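Syntaxin1 (Monosiga brevicollis, PDB 2XHE) probably acts as a SNAP receptor of the syntaxin family, binding other SNARE proteins in membrane transport. Local coordinates at residues Ala63-Ser74 / Leu86-Ile97. Residues are numbered along the deposited sequence; the frame is centred on the assembly and turned at random.
Sequences AIEQVAQLHTES and LNEKLQDTMARI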
loop_
_atom_site.group_PDB
_atom_site.type_symbol
_atom_site.label_atom_id
_atom_site.label_comp_id
_atom_site.label_asym_id
_atom_site.label_seq_id
_atom_site.Cartn_x
_atom_site.Cartn_y
_atom_site.Cartn_z
ATOM N N ALA B 63 16.755 17.164 -21.713
ATOM C CA ALA B 63 18.103 17.027 -22.252
ATOM C C ALA B 63 18.517 15.566 -22.469
ATOM O O ALA B 63 19.102 15.223 -23.495
ATOM C CB ALA B 63 19.105 17.738 -21.339
ATOM N N ILE B 64 18.223 14.715 -21.493
ATOM C CA ILE B 64 18.551 13.299 -21.587
ATOM C C ILE B 64 17.930 12.657 -22.827
ATOM O O ILE B 64 18.601 11.936 -23.566
ATOM C CB ILE B 64 18.110 12.527 -20.303
ATOM C CG1 ILE B 64 19.132 12.722 -19.180
ATOM C CG2 ILE B 64 17.930 11.046 -20.585
ATOM C CD1 ILE B 64 18.538 12.571 -17.802
ATOM N N GLU B 65 16.650 12.925 -23.059
ATOM C CA GLU B 65 15.932 12.288 -24.162
ATOM C C GLU B 65 16.316 12.881 -25.518
ATOM O O GLU B 65 15.827 12.443 -26.558
ATOM C CB GLU B 65 14.415 12.353 -23.944
ATOM C CG GLU B 65 13.947 11.801 -22.587
ATOM C CD GLU B 65 14.340 10.342 -22.346
ATOM O OE1 GLU B 65 14.508 9.591 -23.333
ATOM O OE2 GLU B 65 14.473 9.947 -21.164
ATOM N N GLN B 66 17.202 13.870 -25.500
ATOM C CA GLN B 66 17.740 14.440 -26.726
ATOM C C GLN B 66 19.131 13.882 -26.996
ATOM O O GLN B 66 19.524 13.686 -28.147
ATOM C CB GLN B 66 17.779 15.967 -26.640
ATOM C CG GLN B 66 16.403 16.630 -26.651
ATOM C CD GLN B 66 16.418 18.011 -26.024
ATOM O OE1 GLN B 66 17.480 18.628 -25.883
ATOM N NE2 GLN B 66 15.242 18.500 -25.632
ATOM N N VAL B 67 19.881 13.633 -25.930
ATOM C CA VAL B 67 21.144 12.920 -26.054
ATOM C C VAL B 67 20.847 11.515 -26.574
ATOM O O VAL B 67 21.670 10.903 -27.244
ATOM C CB VAL B 67 21.905 12.847 -24.711
ATOM C CG1 VAL B 67 23.228 12.138 -24.888
ATOM C CG2 VAL B 67 22.130 14.243 -24.152
ATOM N N ALA B 68 19.655 11.011 -26.276
ATOM C CA ALA B 68 19.248 9.697 -26.765
ATOM C C ALA B 68 19.300 9.646 -28.294
ATOM O O ALA B 68 19.995 8.806 -28.869
ATOM C CB ALA B 68 17.858 9.339 -26.256
ATOM N N GLN B 69 18.575 10.551 -28.948
ATOM C CA GLN B 69 18.569 10.619 -30.410
ATOM C C GLN B 69 19.948 10.918 -30.993
ATOM O O GLN B 69 20.430 10.199 -31.869
ATOM C CB GLN B 69 17.571 11.665 -30.902
ATOM C CG GLN B 69 16.151 11.394 -30.475
ATOM C CD GLN B 69 15.191 12.438 -30.993
ATOM O OE1 GLN B 69 15.584 13.355 -31.718
ATOM N NE2 GLN B 69 13.919 12.308 -30.623
ATOM N N LEU B 70 20.578 11.983 -30.507
ATOM C CA LEU B 70 21.888 12.386 -31.010
ATOM C C LEU B 70 22.888 11.229 -31.067
ATOM O O LEU B 70 23.820 11.247 -31.872
ATOM C CB LEU B 70 22.455 13.540 -30.178
ATOM C CG LEU B 70 21.714 14.875 -30.236
ATOM C CD1 LEU B 70 22.507 15.948 -29.503
ATOM C CD2 LEU B 70 21.462 15.286 -31.682
ATOM N N HIS B 71 22.691 10.227 -30.215
ATOM C CA HIS B 71 23.567 9.059 -30.181
ATOM C C HIS B 71 23.233 8.042 -31.269
ATOM O O HIS B 71 24.107 7.645 -32.047
ATOM C CB HIS B 71 23.509 8.378 -28.815
ATOM C CG HIS B 71 24.498 8.912 -27.831
ATOM N ND1 HIS B 71 25.850 8.979 -28.096
ATOM C CD2 HIS B 71 24.339 9.392 -26.576
ATOM C CE1 HIS B 71 26.478 9.484 -27.052
ATOM N NE2 HIS B 71 25.583 9.745 -26.114
ATOM N N THR B 72 21.971 7.614 -31.308
ATOM C CA THR B 72 21.522 6.619 -32.279
ATOM C C THR B 72 21.476 7.213 -33.681
ATOM O O THR B 72 21.286 6.498 -34.667
ATOM C CB THR B 72 20.126 6.048 -31.927
ATOM O OG1 THR B 72 19.154 7.104 -31.931
ATOM C CG2 THR B 72 20.145 5.353 -30.557
ATOM N N GLU B 73 21.654 8.528 -33.754
ATOM C CA GLU B 73 21.663 9.243 -35.021
ATOM C C GLU B 73 23.077 9.278 -35.607
ATOM O O GLU B 73 23.252 9.387 -36.822
ATOM C CB GLU B 73 21.110 10.660 -34.830
ATOM C CG GLU B 73 20.755 11.392 -36.116
ATOM C CD GLU B 73 20.143 12.762 -35.861
ATOM O OE1 GLU B 73 19.384 12.906 -34.875
ATOM O OE2 GLU B 73 20.420 13.695 -36.651
ATOM N N SER B 74 24.084 9.176 -34.742
ATOM C CA SER B 74 25.470 9.105 -35.198
ATOM C C SER B 74 25.807 7.713 -35.729
ATOM O O SER B 74 26.967 7.407 -35.994
ATOM C CB SER B 74 26.448 9.513 -34.092
ATOM O OG SER B 74 26.492 10.919 -33.935
ATOM N N LEU B 86 26.963 16.433 -35.207
ATOM C CA LEU B 86 26.264 15.838 -34.073
ATOM C C LEU B 86 27.115 15.864 -32.805
ATOM O O LEU B 86 26.664 16.349 -31.768
ATOM C CB LEU B 86 25.826 14.404 -34.392
ATOM C CG LEU B 86 24.761 14.250 -35.481
ATOM C CD1 LEU B 86 24.339 12.791 -35.608
ATOM C CD2 LEU B 86 23.556 15.148 -35.207
ATOM N N ASN B 87 28.339 15.350 -32.887
ATOM C CA ASN B 87 29.247 15.370 -31.743
ATOM C C ASN B 87 29.408 16.778 -31.158
ATOM O O ASN B 87 29.944 16.946 -30.067
ATOM C CB ASN B 87 30.613 14.793 -32.121
ATOM C CG ASN B 87 31.308 14.112 -30.948
ATOM O OD1 ASN B 87 30.676 13.757 -29.950
ATOM N ND2 ASN B 87 32.617 13.915 -31.071
ATOM N N GLU B 88 28.933 17.782 -31.893
ATOM C CA GLU B 88 28.992 19.174 -31.452
ATOM C C GLU B 88 27.840 19.474 -30.495
ATOM O O GLU B 88 27.997 20.228 -29.529
ATOM C CB GLU B 88 28.926 20.115 -32.661
ATOM C CG GLU B 88 29.376 21.549 -32.394
ATOM C CD GLU B 88 30.881 21.720 -32.507
ATOM O OE1 GLU B 88 31.600 20.696 -32.519
ATOM O OE2 GLU B 88 31.348 22.877 -32.590
ATOM N N LYS B 89 26.679 18.890 -30.785
ATOM C CA LYS B 89 25.513 18.991 -29.912
ATOM C C LYS B 89 25.692 18.101 -28.681
ATOM O O LYS B 89 25.490 18.543 -27.550
ATOM C CB LYS B 89 24.232 18.583 -30.656
ATOM C CG LYS B 89 23.837 19.463 -31.838
ATOM C CD LYS B 89 22.486 19.038 -32.432
ATOM C CE LYS B 89 22.043 19.976 -33.558
ATOM N NZ LYS B 89 20.692 19.652 -34.109
ATOM N N LEU B 90 26.069 16.845 -28.915
ATOM C CA LEU B 90 26.264 15.876 -27.842
ATOM C C LEU B 90 27.077 16.440 -26.690
ATOM O O LEU B 90 26.594 16.507 -25.561
ATOM C CB LEU B 90 26.960 14.615 -28.356
ATOM C CG LEU B 90 26.138 13.527 -29.039
ATOM C CD1 LEU B 90 27.060 12.399 -29.466
ATOM C CD2 LEU B 90 25.052 13.010 -28.113
ATOM N N GLN B 91 28.316 16.833 -26.963
ATOM C CA GLN B 91 29.190 17.274 -25.886
ATOM C C GLN B 91 28.799 18.662 -25.423
ATOM O O GLN B 91 29.417 19.222 -24.519
ATOM C CB GLN B 91 30.662 17.219 -26.297
ATOM C CG GLN B 91 31.033 18.099 -27.465
ATOM C CD GLN B 91 32.358 17.689 -28.073
ATOM O OE1 GLN B 91 32.810 16.554 -27.888
ATOM N NE2 GLN B 91 32.990 18.607 -28.802
ATOM N N ASP B 92 27.758 19.207 -26.041
ATOM C CA ASP B 92 27.232 20.504 -25.643
ATOM C C ASP B 92 26.084 20.308 -24.661
ATOM O O ASP B 92 26.056 20.918 -23.591
ATOM C CB ASP B 92 26.782 21.306 -26.864
ATOM C CG ASP B 92 26.457 22.747 -26.526
ATOM O OD1 ASP B 92 25.661 22.977 -25.588
ATOM O OD2 ASP B 92 26.996 23.651 -27.203
ATOM N N THR B 93 25.141 19.447 -25.023
ATOM C CA THR B 93 24.077 19.059 -24.100
ATOM C C THR B 93 24.653 18.283 -22.916
ATOM O O THR B 93 24.256 18.511 -21.778
ATOM C CB THR B 93 22.983 18.224 -24.798
ATOM O OG1 THR B 93 23.564 17.035 -25.337
ATOM C CG2 THR B 93 22.340 19.014 -25.932
ATOM N N MET B 94 25.596 17.381 -23.194
ATOM C CA MET B 94 26.281 16.607 -22.161
ATOM C C MET B 94 26.885 17.483 -21.077
ATOM O O MET B 94 26.836 17.153 -19.894
ATOM C CB MET B 94 27.402 15.762 -22.768
ATOM C CG MET B 94 26.967 14.415 -23.318
ATOM S SD MET B 94 28.392 13.368 -23.652
ATOM C CE MET B 94 27.623 12.095 -24.646
ATOM N N ALA B 95 27.478 18.590 -21.495
ATOM C CA ALA B 95 28.126 19.513 -20.577
ATOM C C ALA B 95 27.090 20.295 -19.804
ATOM O O ALA B 95 27.333 20.705 -18.673
ATOM C CB ALA B 95 29.024 20.457 -21.341
ATOM N N ARG B 96 25.938 20.524 -20.424
ATOM C CA ARG B 96 24.864 21.218 -19.731
ATOM C C ARG B 96 24.232 20.312 -18.675
ATOM O O ARG B 96 24.068 20.704 -17.519
ATOM C CB ARG B 96 23.806 21.729 -20.707
ATOM C CG ARG B 96 22.789 22.654 -20.039
ATOM C CD ARG B 96 22.422 23.838 -20.921
ATOM N NE ARG B 96 22.334 23.442 -22.322
ATOM C CZ ARG B 96 21.361 22.682 -22.823
ATOM N NH1 ARG B 96 20.378 22.227 -22.026
ATOM N NH2 ARG B 96 21.376 22.370 -24.121
ATOM N N ILE B 97 23.890 19.095 -19.086
ATOM C CA ILE B 97 23.345 18.097 -18.185
ATOM C C ILE B 97 24.265 17.942 -16.987
ATOM O O ILE B 97 23.818 17.753 -15.860
ATOM C CB ILE B 97 23.168 16.753 -18.901
ATOM C CG1 ILE B 97 22.140 16.911 -20.022
ATOM C CG2 ILE B 97 22.763 15.646 -17.895
ATOM C CD1 ILE B 97 21.796 15.647 -20.753
#
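An antiparallel helix hairpin of the syntaxin N-terminal helical bundle is joined here, where Val67, Leu70 and His71 of helix 44-72 meet Leu90, Thr93 and Met94 of helix 80-116. The short axes approach to 9.7 Å at 155°, and no hydrogen bond crosses between the two segments, so apolar side chains carry the contact. Leu90 CD2 sits among three side chains: it lies 3.4 Å from Leu70 CB, also meets Val67 CG1, and lies over one face of the His71 ring in a CH-pi contact, 3.9 Å from the centroid and 8° off the normal. Leu90 CD1 leans on the ND1-CE1 side of that ring, while Met94 CE comes to its edge near the ring plane. Leu70 sends CD1 across Lys89 CB and CD2 to Leu86 CD2. Towards the other end, Val67 CG1 is anti to the backbone N (chi1 -178°), which leaves CG2 to face Thr93 OG1 and, tip to tip, Ile97 CD1 at 3.7 Å; Ala63 CB rests on Ile97 CG1. Thr93 OG1 stays with its own helix, bonding Leu90 O at 3.1 Å, and so presents a satisfied hydroxyl to the valine. At the hairpin end, Leu86 CD1 packs beside Ser74. An alanine in place of His71 would probably leave Leu90 CD2 without its aromatic cover and Gln158 without its hydrogen-bond partner. That bond, between His71 NE2 and the side-chain nitrogen NE2 of Gln158, ties the hairpin to helix 131-171, whose Gln158 also touches Met94; on helix 214-237, Leu222 packs against both His71 and Met94, bringing all four long helices together at this level.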